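Long-range contacts in enoyl-acyl carrier protein reductase (PDB 6KIA), which probably catalyses the NADH-dependent reduction of enoyl-acyl carrier protein in fatty acid synthesis, and is linked to triclosan resistance: residues V23-L28 with H159-G164; R31-G36 with P289-N294; L304-L309 with D396-L401. One frame throughout, in Å; residues are numbered along the deposited sequence.

How the contacts relate
Contacts 1 and 2 both hold the bound NADH: contact 1 holds chiefly the adenosine ribose and reaches the nicotinamide ribose, and contact 2 takes the nicotinamide-side phosphate and the carboxamide. Their centres lie about 12 Å apart, and they touch where helix 34-43 follows strand 21-25, with T160 CG2 3.8 Å from A34 CB and L24 CD1 3.9 Å from the same methyl carbon. Contact 3 is a second layer behind contact 2, about 11 Å between centres; R292 N and S399 OG, 3.0 Å apart, make a probable hydrogen bond between them. The S399 side chain stays about 8 Å from NADH. Contacts 1 and 3 do not touch, their nearest atoms being about 12 Å apart.

Contact 1 (V23-L28 with H159-G164); sequences VLFGEL and HTMAGG. With NAI (1,4-dihydronicotinamide adenine dinucleotide), chain D.
The ring of F25 is swung opposite its own amide nitrogen (chi1 -162°), and M161, whose chain runs straight beyond CG, carries its thioether across to meet it. The terminal methyl makes the touch, M161 CE lying 3.5 Å from F25 CE2, while M161 SD is 4.7 Å from the centroid of the F25 ring in an oblique Met-aromatic contact. H159, with its imidazole likewise opposite its amide (chi1 175°), brings CD2 to 3.9 Å from F25 CD2; the two side chains share one side of the sheet, where helix 196-219 covers them and T212 takes H159 NE2. M161 N lies over one face of the imidazole, offset toward its rim. Behind these groups F25 and H159 form a parallel bridge, and T160 N donates to F25 O (3.1 Å).

T160 works in two directions. Its CG2 methyl meets L24 CD1, whereas T160 OG1 passes 3.3 Å from G26 CA, an approach open because G26 has no side chain. T160 OG1 donates to NADH O3B at 2.6 Å. NADH O3B in turn donates to E27 O (2.7 Å), so this oxygen is gripped twice. E27 N donates to the neighbouring NADH O2B at 3.0 Å. A162 N adds a bond to the ring oxygen O4B, and T160 O accepts one from O3D of the nicotinamide ribose. The E27 carboxylate turns to V53 N and T52 OG1 through OE2, leaving its backbone to hold the sugar. Strand 21-25 pairs with strand 47-56 on one side and strand 155-159 on the other, so the adenosine ribose sits where the chains leaving adjacent parallel strands diverge, the topological switch point at which Rossmann-type folds bind their dinucleotide.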
loop_
_atom_site.group_PDB
_atom_site.type_symbol
_atom_site.label_atom_id
_atom_site.label_comp_id
_atom_site.label_asym_id
_atom_site.label_seq_id
_atom_site.Cartn_x
_atom_site.Cartn_y
_atom_site.Cartn_z
ATOM N N VAL A 23 8.137 14.840 -3.301
ATOM C CA VAL A 23 9.154 13.837 -3.057
ATOM C C VAL A 23 8.508 12.472 -2.890
ATOM O O VAL A 23 7.734 12.274 -1.965
ATOM C CB VAL A 23 9.988 14.151 -1.810
ATOM C CG1 VAL A 23 11.086 13.093 -1.633
ATOM C CG2 VAL A 23 10.617 15.536 -1.933
ATOM N N LEU A 24 8.823 11.552 -3.794
ATOM C CA LEU A 24 8.301 10.192 -3.709
ATOM C C LEU A 24 9.206 9.368 -2.824
ATOM O O LEU A 24 10.332 9.047 -3.204
ATOM C CB LEU A 24 8.157 9.559 -5.098
ATOM C CG LEU A 24 7.405 8.213 -5.076
ATOM C CD1 LEU A 24 5.945 8.392 -4.622
ATOM C CD2 LEU A 24 7.509 7.488 -6.414
ATOM N N PHE A 25 8.717 9.051 -1.626
ATOM C CA PHE A 25 9.506 8.317 -0.648
ATOM C C PHE A 25 9.159 6.822 -0.745
ATOM O O PHE A 25 8.410 6.273 0.073
ATOM C CB PHE A 25 9.277 8.879 0.763
ATOM C CG PHE A 25 10.348 8.470 1.757
ATOM C CD1 PHE A 25 11.580 9.122 1.772
ATOM C CD2 PHE A 25 10.143 7.410 2.624
ATOM C CE1 PHE A 25 12.569 8.747 2.662
ATOM C CE2 PHE A 25 11.145 7.029 3.538
ATOM C CZ PHE A 25 12.352 7.698 3.551
ATOM N N GLY A 26 9.696 6.210 -1.801
ATOM C CA GLY A 26 9.388 4.853 -2.232
ATOM C C GLY A 26 9.660 4.787 -3.725
ATOM O O GLY A 26 9.880 5.829 -4.353
ATOM N N GLU A 27 9.637 3.584 -4.308
ATOM C CA GLU A 27 9.844 3.454 -5.750
ATOM C C GLU A 27 8.522 3.294 -6.481
ATOM O O GLU A 27 7.560 2.757 -5.935
ATOM C CB GLU A 27 10.772 2.274 -6.075
ATOM C CG GLU A 27 12.191 2.456 -5.535
ATOM C CD GLU A 27 13.155 1.392 -6.019
ATOM O OE1 GLU A 27 12.723 0.237 -6.263
ATOM O OE2 GLU A 27 14.342 1.732 -6.215
ATOM N N LEU A 28 8.485 3.805 -7.712
ATOM C CA LEU A 28 7.297 3.811 -8.539
ATOM C C LEU A 28 7.309 2.594 -9.460
ATOM O O LEU A 28 8.276 2.396 -10.218
ATOM C CB LEU A 28 7.247 5.098 -9.369
ATOM C CG LEU A 28 5.999 5.239 -10.224
ATOM C CD1 LEU A 28 4.772 5.400 -9.318
ATOM C CD2 LEU A 28 6.167 6.479 -11.117
ATOM N N HIS A 159 4.978 9.053 1.198
ATOM C CA HIS A 159 5.506 7.752 1.629
ATOM C C HIS A 159 4.701 6.641 0.992
ATOM O O HIS A 159 3.484 6.726 0.955
ATOM C CB HIS A 159 5.442 7.688 3.154
ATOM C CG HIS A 159 5.842 6.380 3.756
ATOM N ND1 HIS A 159 4.971 5.314 3.856
ATOM C CD2 HIS A 159 6.979 5.997 4.389
ATOM C CE1 HIS A 159 5.576 4.312 4.468
ATOM N NE2 HIS A 159 6.793 4.702 4.806
ATOM N N THR A 160 5.373 5.602 0.494
ATOM C CA THR A 160 4.660 4.486 -0.140
ATOM C C THR A 160 5.148 3.146 0.373
ATOM O O THR A 160 4.644 2.105 -0.049
ATOM C CB THR A 160 4.838 4.463 -1.684
ATOM O OG1 THR A 160 6.207 4.158 -1.983
ATOM C CG2 THR A 160 4.434 5.788 -2.331
ATOM N N MET A 161 6.159 3.145 1.242
ATOM C CA MET A 161 6.882 1.911 1.539
ATOM C C MET A 161 6.067 0.922 2.336
ATOM O O MET A 161 5.483 1.270 3.356
ATOM C CB MET A 161 8.170 2.214 2.319
ATOM C CG MET A 161 9.111 3.125 1.578
ATOM S SD MET A 161 10.601 3.486 2.512
ATOM C CE MET A 161 11.584 4.361 1.286
ATOM N N ALA A 162 6.079 -0.316 1.865
ATOM C CA ALA A 162 5.507 -1.455 2.577
ATOM C C ALA A 162 6.247 -2.695 2.112
ATOM O O ALA A 162 6.565 -2.817 0.935
ATOM C CB ALA A 162 3.989 -1.589 2.301
ATOM N N GLY A 163 6.499 -3.630 3.019
ATOM C CA GLY A 163 7.176 -4.867 2.645
ATOM C C GLY A 163 7.926 -5.454 3.816
ATOM O O GLY A 163 7.532 -5.242 4.956
ATOM N N GLY A 164 9.003 -6.193 3.541
ATOM C CA GLY A 164 9.820 -6.766 4.594
ATOM C C GLY A 164 9.813 -8.284 4.566
ATOM O O GLY A 164 10.262 -8.928 5.509
HETATM P PA NAI D . 3.978 -1.476 -5.078
HETATM O O1A NAI D . 3.893 -0.731 -6.375
HETATM O O2A NAI D . 4.705 -2.806 -5.095
HETATM O O5B NAI D . 4.608 -0.480 -4.010
HETATM C C5B NAI D . 5.389 -0.991 -2.950
HETATM C C4B NAI D . 6.193 0.251 -2.459
HETATM O O4B NAI D . 6.962 -0.235 -1.201
HETATM C C3B NAI D . 7.063 0.657 -3.313
HETATM O O3B NAI D . 7.156 2.139 -3.362
HETATM C C2B NAI D . 8.496 0.012 -2.796
HETATM O O2B NAI D . 9.615 0.756 -3.403
HETATM C C1B NAI D . 8.422 0.108 -1.515
HETATM N N9A NAI D . 9.155 -0.985 -0.843
HETATM C C8A NAI D . 8.998 -2.318 -0.761
HETATM N N7A NAI D . 9.983 -2.805 -0.010
HETATM C C5A NAI D . 10.755 -1.766 0.386
HETATM C C6A NAI D . 11.896 -1.794 1.174
HETATM N N6A NAI D . 12.626 -2.849 1.820
HETATM N N1A NAI D . 12.512 -0.631 1.440
HETATM C C2A NAI D . 12.023 0.542 0.929
HETATM N N3A NAI D . 10.882 0.568 0.143
HETATM C C4A NAI D . 10.258 -0.621 -0.124
HETATM O O3 NAI D . 2.472 -1.815 -4.484
HETATM P PN NAI D . 1.387 -0.829 -3.810
HETATM O O1N NAI D . 1.048 0.292 -4.744
HETATM O O2N NAI D . 0.218 -1.753 -3.508
HETATM O O5D NAI D . 2.032 -0.267 -2.464
HETATM C C5D NAI D . 2.145 1.125 -2.220
HETATM C C4D NAI D . 1.463 1.420 -0.865
HETATM O O4D NAI D . 0.162 1.254 -1.004
HETATM C C3D NAI D . 1.896 0.405 0.190
HETATM O O3D NAI D . 2.253 1.014 1.385
HETATM C C2D NAI D . 0.591 -0.396 0.395
HETATM O O2D NAI D . 0.647 -1.087 1.693
HETATM C C1D NAI D . -0.351 0.504 0.290
HETATM N N1N NAI D . -1.674 -0.056 0.018
HETATM C C2N NAI D . -1.866 -1.061 -0.906
HETATM C C3N NAI D . -3.143 -1.608 -1.087
HETATM C C7N NAI D . -3.397 -2.697 -2.128
HETATM O O7N NAI D . -4.410 -3.388 -2.078
HETATM N N7N NAI D . -2.444 -2.889 -3.163
HETATM C C4N NAI D . -4.239 -1.147 -0.371
HETATM C C5N NAI D . -4.042 -0.091 0.527
HETATM C C6N NAI D . -2.762 0.441 0.717
#

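Contact 2 (R31-G36 with P289-N294); sequences RGYANG and PEIRTN. With NAI (1,4-dihydronicotinamide adenine dinucleotide), chain D.
Part of the NADH pocket, around the nicotinamide and its phosphate, is formed here, between the turn that leads into helix 34-43 and the loop that follows strand 283-287. Y33 N donates to the phosphate oxygen O1N of NADH (2.8 Å), and T293 OG1 donates to O2N of the same phosphate (2.6 Å). I291 N binds the carboxamide oxygen O7N almost straight, at an N-H...O angle of 176°, which should fix the rotation of that amide. Y33 joins the two segments. Y33 OH donates to P289 O at 2.7 Å, the oxygen lying at the edge of the phenol ring, while nicotinamide C4N comes near another part of that edge. I291 CD1 lies over one face of the Y33 ring, 3.6 Å from its centroid and 17° off the ring normal, a CH-pi contact. I291 can lay its methyl there because CG1 lies between its backbone N and carbonyl carbon (chi1 57°) and the chain then extends toward the ring.

Further out, the bent chain of R31 folds its guanidinium over the loop, with R292 O and T293 CA above one face. R31 NH2 makes a weak bond to N294 OD1 (3.3 Å), and NH1 forms a salt bridge to D297. The same carboxylate is a long, weak partner of R292, which probably eases the approach of the two arginines, R31 NH1 to R292 NH1 being 3.7 Å. A single water donates to both R31 O and R292 O, and T293 CG2 packs against R31 O. Strand 234-240 supplies Y239, whose ring meets that of Y33, and helix 394-413 lies behind, with V402 and T406 against Y33 and L403 against I291.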
loop_
_atom_site.group_PDB
_atom_site.type_symbol
_atom_site.label_atom_id
_atom_site.label_comp_id
_atom_site.label_asym_id
_atom_site.label_seq_id
_atom_site.Cartn_x
_atom_site.Cartn_y
_atom_site.Cartn_z
ATOM N N ARG A 31 1.233 -0.167 -12.018
ATOM C CA ARG A 31 0.058 -0.558 -11.209
ATOM C C ARG A 31 0.135 -0.038 -9.769
ATOM O O ARG A 31 -0.827 -0.165 -9.006
ATOM C CB ARG A 31 -0.120 -2.083 -11.218
ATOM C CG ARG A 31 -0.129 -2.666 -12.622
ATOM C CD ARG A 31 0.120 -4.162 -12.606
ATOM N NE ARG A 31 -0.939 -4.932 -11.987
ATOM C CZ ARG A 31 -0.739 -5.914 -11.110
ATOM N NH1 ARG A 31 -1.776 -6.572 -10.625
ATOM N NH2 ARG A 31 0.485 -6.233 -10.711
ATOM N N GLY A 32 1.258 0.561 -9.396
ATOM C CA GLY A 32 1.398 1.051 -8.031
ATOM C C GLY A 32 0.446 2.189 -7.683
ATOM O O GLY A 32 0.179 3.054 -8.526
ATOM N N TYR A 33 -0.050 2.218 -6.441
ATOM C CA TYR A 33 -0.939 3.292 -6.006
ATOM C C TYR A 33 -0.383 4.672 -6.303
ATOM O O TYR A 33 -1.126 5.572 -6.691
ATOM C CB TYR A 33 -1.242 3.248 -4.487
ATOM C CG TYR A 33 -2.631 2.777 -4.152
ATOM C CD1 TYR A 33 -3.719 3.561 -4.494
ATOM C CD2 TYR A 33 -2.855 1.641 -3.385
ATOM C CE1 TYR A 33 -4.999 3.185 -4.206
ATOM C CE2 TYR A 33 -4.153 1.254 -3.061
ATOM C CZ TYR A 33 -5.223 2.033 -3.491
ATOM O OH TYR A 33 -6.533 1.720 -3.214
ATOM N N ALA A 34 0.922 4.837 -6.077
ATOM C CA ALA A 34 1.553 6.149 -6.173
ATOM C C ALA A 34 1.379 6.793 -7.547
ATOM O O ALA A 34 1.466 8.026 -7.661
ATOM C CB ALA A 34 3.059 6.043 -5.846
ATOM N N ASN A 35 1.155 5.974 -8.579
ATOM C CA ASN A 35 0.909 6.526 -9.925
ATOM C C ASN A 35 -0.181 7.586 -9.908
ATOM O O ASN A 35 -0.044 8.608 -10.577
ATOM C CB ASN A 35 0.547 5.428 -10.923
ATOM C CG ASN A 35 1.746 4.628 -11.339
ATOM O OD1 ASN A 35 2.598 5.100 -12.110
ATOM N ND2 ASN A 35 1.868 3.436 -10.783
ATOM N N GLY A 36 -1.275 7.347 -9.183
ATOM C CA GLY A 36 -2.344 8.345 -9.143
ATOM C C GLY A 36 -1.860 9.695 -8.616
ATOM O O GLY A 36 -2.183 10.776 -9.143
ATOM N N PRO A 289 -8.546 1.647 -0.746
ATOM C CA PRO A 289 -9.163 0.336 -1.035
ATOM C C PRO A 289 -8.228 -0.781 -1.471
ATOM O O PRO A 289 -7.115 -0.561 -1.931
ATOM C CB PRO A 289 -10.103 0.651 -2.205
ATOM C CG PRO A 289 -10.399 2.078 -2.081
ATOM C CD PRO A 289 -9.098 2.698 -1.619
ATOM N N GLU A 290 -8.735 -2.009 -1.347
ATOM C CA GLU A 290 -8.109 -3.188 -1.919
ATOM C C GLU A 290 -8.029 -3.055 -3.435
ATOM O O GLU A 290 -9.058 -2.806 -4.106
ATOM C CB GLU A 290 -8.934 -4.444 -1.579
ATOM C CG GLU A 290 -9.233 -4.657 -0.094
ATOM C CD GLU A 290 -10.478 -3.909 0.413
ATOM O OE1 GLU A 290 -11.101 -3.118 -0.336
ATOM O OE2 GLU A 290 -10.848 -4.123 1.580
ATOM N N ILE A 291 -6.826 -3.220 -3.985
ATOM C CA ILE A 291 -6.654 -3.279 -5.429
ATOM C C ILE A 291 -5.607 -4.330 -5.767
ATOM O O ILE A 291 -5.027 -4.944 -4.874
ATOM C CB ILE A 291 -6.253 -1.912 -6.031
ATOM C CG1 ILE A 291 -4.972 -1.374 -5.392
ATOM C CG2 ILE A 291 -7.372 -0.870 -5.876
ATOM C CD1 ILE A 291 -4.450 -0.193 -6.166
ATOM N N ARG A 292 -5.387 -4.580 -7.056
ATOM C CA ARG A 292 -4.316 -5.484 -7.441
ATOM C C ARG A 292 -3.097 -4.714 -7.952
ATOM O O ARG A 292 -3.158 -3.990 -8.957
ATOM C CB ARG A 292 -4.809 -6.492 -8.478
ATOM C CG ARG A 292 -5.827 -7.436 -7.860
ATOM C CD ARG A 292 -6.194 -8.586 -8.785
ATOM N NE ARG A 292 -5.240 -9.690 -8.716
ATOM C CZ ARG A 292 -4.364 -9.983 -9.673
ATOM N NH1 ARG A 292 -4.318 -9.254 -10.783
ATOM N NH2 ARG A 292 -3.535 -11.011 -9.521
ATOM N N THR A 293 -2.013 -4.836 -7.192
ATOM C CA THR A 293 -0.710 -4.256 -7.503
ATOM C C THR A 293 0.359 -5.323 -7.338
ATOM O O THR A 293 0.060 -6.466 -6.977
ATOM C CB THR A 293 -0.349 -3.108 -6.552
ATOM O OG1 THR A 293 -0.148 -3.667 -5.252
ATOM C CG2 THR A 293 -1.413 -2.025 -6.500
ATOM N N ASN A 294 1.621 -4.954 -7.554
ATOM C CA ASN A 294 2.727 -5.871 -7.259
ATOM C C ASN A 294 2.707 -6.363 -5.810
ATOM O O ASN A 294 3.036 -7.524 -5.538
ATOM C CB ASN A 294 4.078 -5.205 -7.542
ATOM C CG ASN A 294 4.337 -5.012 -9.021
ATOM O OD1 ASN A 294 3.496 -5.325 -9.871
ATOM N ND2 ASN A 294 5.514 -4.474 -9.342
HETATM P PA NAI D . 3.978 -1.476 -5.078
HETATM O O1A NAI D . 3.893 -0.731 -6.375
HETATM O O2A NAI D . 4.705 -2.806 -5.095
HETATM O O5B NAI D . 4.608 -0.480 -4.010
HETATM C C5B NAI D . 5.389 -0.991 -2.950
HETATM C C4B NAI D . 6.193 0.251 -2.459
HETATM O O4B NAI D . 6.962 -0.235 -1.201
HETATM C C3B NAI D . 7.063 0.657 -3.313
HETATM O O3B NAI D . 7.156 2.139 -3.362
HETATM C C2B NAI D . 8.496 0.012 -2.796
HETATM O O2B NAI D . 9.615 0.756 -3.403
HETATM C C1B NAI D . 8.422 0.108 -1.515
HETATM N N9A NAI D . 9.155 -0.985 -0.843
HETATM C C8A NAI D . 8.998 -2.318 -0.761
HETATM N N7A NAI D . 9.983 -2.805 -0.010
HETATM C C5A NAI D . 10.755 -1.766 0.386
HETATM C C6A NAI D . 11.896 -1.794 1.174
HETATM N N6A NAI D . 12.626 -2.849 1.820
HETATM N N1A NAI D . 12.512 -0.631 1.440
HETATM C C2A NAI D . 12.023 0.542 0.929
HETATM N N3A NAI D . 10.882 0.568 0.143
HETATM C C4A NAI D . 10.258 -0.621 -0.124
HETATM O O3 NAI D . 2.472 -1.815 -4.484
HETATM P PN NAI D . 1.387 -0.829 -3.810
HETATM O O1N NAI D . 1.048 0.292 -4.744
HETATM O O2N NAI D . 0.218 -1.753 -3.508
HETATM O O5D NAI D . 2.032 -0.267 -2.464
HETATM C C5D NAI D . 2.145 1.125 -2.220
HETATM C C4D NAI D . 1.463 1.420 -0.865
HETATM O O4D NAI D . 0.162 1.254 -1.004
HETATM C C3D NAI D . 1.896 0.405 0.190
HETATM O O3D NAI D . 2.253 1.014 1.385
HETATM C C2D NAI D . 0.591 -0.396 0.395
HETATM O O2D NAI D . 0.647 -1.087 1.693
HETATM C C1D NAI D . -0.351 0.504 0.290
HETATM N N1N NAI D . -1.674 -0.056 0.018
HETATM C C2N NAI D . -1.866 -1.061 -0.906
HETATM C C3N NAI D . -3.143 -1.608 -1.087
HETATM C C7N NAI D . -3.397 -2.697 -2.128
HETATM O O7N NAI D . -4.410 -3.388 -2.078
HETATM N N7N NAI D . -2.444 -2.889 -3.163
HETATM C C4N NAI D . -4.239 -1.147 -0.371
HETATM C C5N NAI D . -4.042 -0.091 0.527
HETATM C C6N NAI D . -2.762 0.441 0.717
HETATM O O HOH W 1 -3.373 -1.160 -9.663
#

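Contact 3 (L304-L309 with D396-L401)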
loop_
_atom_site.group_PDB
_atom_site.type_symbol
_atom_site.label_atom_id
_atom_site.label_comp_id
_atom_site.label_asym_id
_atom_site.label_seq_id
_atom_site.Cartn_x
_atom_site.Cartn_y
_atom_site.Cartn_z
ATOM N N LEU A 304 -11.765 -9.457 -4.302
ATOM C CA LEU A 304 -13.198 -9.640 -4.145
ATOM C C LEU A 304 -13.820 -8.383 -3.583
ATOM O O LEU A 304 -14.993 -8.073 -3.897
ATOM C CB LEU A 304 -13.504 -10.836 -3.229
ATOM C CG LEU A 304 -13.045 -12.180 -3.775
ATOM C CD1 LEU A 304 -13.425 -13.242 -2.764
ATOM C CD2 LEU A 304 -13.694 -12.489 -5.132
ATOM N N SER A 305 -13.031 -7.638 -2.801
ATOM C CA SER A 305 -13.559 -6.418 -2.187
ATOM C C SER A 305 -13.798 -5.298 -3.194
ATOM O O SER A 305 -14.573 -4.391 -2.931
ATOM C CB SER A 305 -12.611 -5.924 -1.098
ATOM O OG SER A 305 -12.495 -6.887 -0.050
ATOM N N LEU A 306 -13.176 -5.396 -4.360
ATOM C CA LEU A 306 -13.150 -4.288 -5.308
ATOM C C LEU A 306 -14.360 -4.247 -6.255
ATOM O O LEU A 306 -14.798 -3.166 -6.657
ATOM C CB LEU A 306 -11.843 -4.361 -6.114
ATOM C CG LEU A 306 -11.572 -3.334 -7.214
ATOM C CD1 LEU A 306 -11.508 -1.916 -6.641
ATOM C CD2 LEU A 306 -10.249 -3.716 -7.870
ATOM N N PHE A 307 -14.925 -5.406 -6.590
ATOM C CA PHE A 307 -16.021 -5.428 -7.582
ATOM C C PHE A 307 -17.217 -4.501 -7.295
ATOM O O PHE A 307 -17.749 -3.876 -8.231
ATOM C CB PHE A 307 -16.519 -6.866 -7.766
ATOM C CG PHE A 307 -15.481 -7.792 -8.328
ATOM C CD1 PHE A 307 -15.094 -7.697 -9.655
ATOM C CD2 PHE A 307 -14.900 -8.763 -7.530
ATOM C CE1 PHE A 307 -14.124 -8.560 -10.183
ATOM C CE2 PHE A 307 -13.947 -9.643 -8.045
ATOM C CZ PHE A 307 -13.559 -9.554 -9.364
ATOM N N PRO A 308 -17.639 -4.383 -6.015
ATOM C CA PRO A 308 -18.776 -3.489 -5.764
ATOM C C PRO A 308 -18.501 -2.008 -6.063
ATOM O O PRO A 308 -19.445 -1.218 -6.020
ATOM C CB PRO A 308 -19.065 -3.706 -4.266
ATOM C CG PRO A 308 -18.527 -5.073 -3.976
ATOM C CD PRO A 308 -17.298 -5.183 -4.811
ATOM N N LEU A 309 -17.259 -1.636 -6.376
ATOM C CA LEU A 309 -17.003 -0.264 -6.861
ATOM C C LEU A 309 -17.886 0.028 -8.072
ATOM O O LEU A 309 -18.322 1.166 -8.276
ATOM C CB LEU A 309 -15.509 -0.068 -7.198
ATOM C CG LEU A 309 -15.135 1.322 -7.721
ATOM C CD1 LEU A 309 -15.318 2.369 -6.600
ATOM C CD2 LEU A 309 -13.692 1.359 -8.275
ATOM N N ASP A 396 -8.443 -5.538 -13.268
ATOM C CA ASP A 396 -7.440 -4.658 -13.901
ATOM C C ASP A 396 -8.080 -3.275 -14.164
ATOM O O ASP A 396 -7.518 -2.207 -13.816
ATOM C CB ASP A 396 -6.903 -5.229 -15.229
ATOM C CG ASP A 396 -6.169 -6.554 -15.072
ATOM O OD1 ASP A 396 -5.672 -6.869 -13.967
ATOM O OD2 ASP A 396 -6.060 -7.281 -16.089
ATOM N N VAL A 397 -9.249 -3.293 -14.799
ATOM C CA VAL A 397 -9.975 -2.071 -15.093
ATOM C C VAL A 397 -10.260 -1.306 -13.791
ATOM O O VAL A 397 -9.986 -0.098 -13.675
ATOM C CB VAL A 397 -11.321 -2.370 -15.840
ATOM C CG1 VAL A 397 -12.071 -1.099 -16.095
ATOM C CG2 VAL A 397 -11.035 -3.088 -17.161
ATOM N N LEU A 398 -10.781 -2.022 -12.795
ATOM C CA LEU A 398 -11.210 -1.348 -11.575
ATOM C C LEU A 398 -10.036 -0.839 -10.719
ATOM O O LEU A 398 -10.129 0.252 -10.125
ATOM C CB LEU A 398 -12.111 -2.258 -10.739
ATOM C CG LEU A 398 -13.452 -2.674 -11.395
ATOM C CD1 LEU A 398 -14.216 -3.590 -10.444
ATOM C CD2 LEU A 398 -14.260 -1.432 -11.764
ATOM N N SER A 399 -8.939 -1.594 -10.673
ATOM C CA SER A 399 -7.745 -1.156 -9.951
ATOM C C SER A 399 -7.214 0.122 -10.585
ATOM O O SER A 399 -6.864 1.057 -9.861
ATOM C CB SER A 399 -6.670 -2.231 -9.940
ATOM O OG SER A 399 -7.079 -3.380 -9.199
ATOM N N ALA A 400 -7.172 0.180 -11.925
ATOM C CA ALA A 400 -6.749 1.442 -12.572
ATOM C C ALA A 400 -7.679 2.611 -12.216
ATOM O O ALA A 400 -7.219 3.756 -12.051
ATOM C CB ALA A 400 -6.654 1.282 -14.093
ATOM N N LEU A 401 -8.988 2.349 -12.125
ATOM C CA LEU A 401 -9.918 3.418 -11.715
ATOM C C LEU A 401 -9.623 3.925 -10.300
ATOM O O LEU A 401 -9.676 5.138 -10.025
ATOM C CB LEU A 401 -11.352 2.895 -11.812
ATOM C CG LEU A 401 -11.915 2.665 -13.218
ATOM C CD1 LEU A 401 -13.438 2.485 -13.128
ATOM C CD2 LEU A 401 -11.596 3.810 -14.173
#
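The phenyl ring of F307 is met obliquely by L398, CD1 to CD1 at 4.3 Å. Helices 339-351 and 370-385 also touch this ring, through L342, I346 and I383. The same L398 methyl, CD1, presses on the backbone at 3.9 Å from F307 CA, and lies equally close to L306 O. The L306 and L398 side chains run antiparallel, each passing alongside the other: L306 has its CG opposite the backbone N (chi1 178°), which lays the branch against L398, with L306 CD2 at 3.7 Å from L398 CB. A type I beta turn from L306 to L309, closed by L309 N to L306 O at 2.9 Å, leads into helix 309-315 and sets both leucines toward helix 394-413, where they also touch V402. F307 and P308, at the middle of the turn, start out away from that helix. L306 CD2 continues past L398 to S399 OG (3.5 Å), a hydroxyl that is itself bonded to T395 O and R292 N. L309 CD2 approaches L398 O more loosely, at 4.2 Å. On another flank of helix 394-413, V397 and L401 pack against Q325 of helix 320-331.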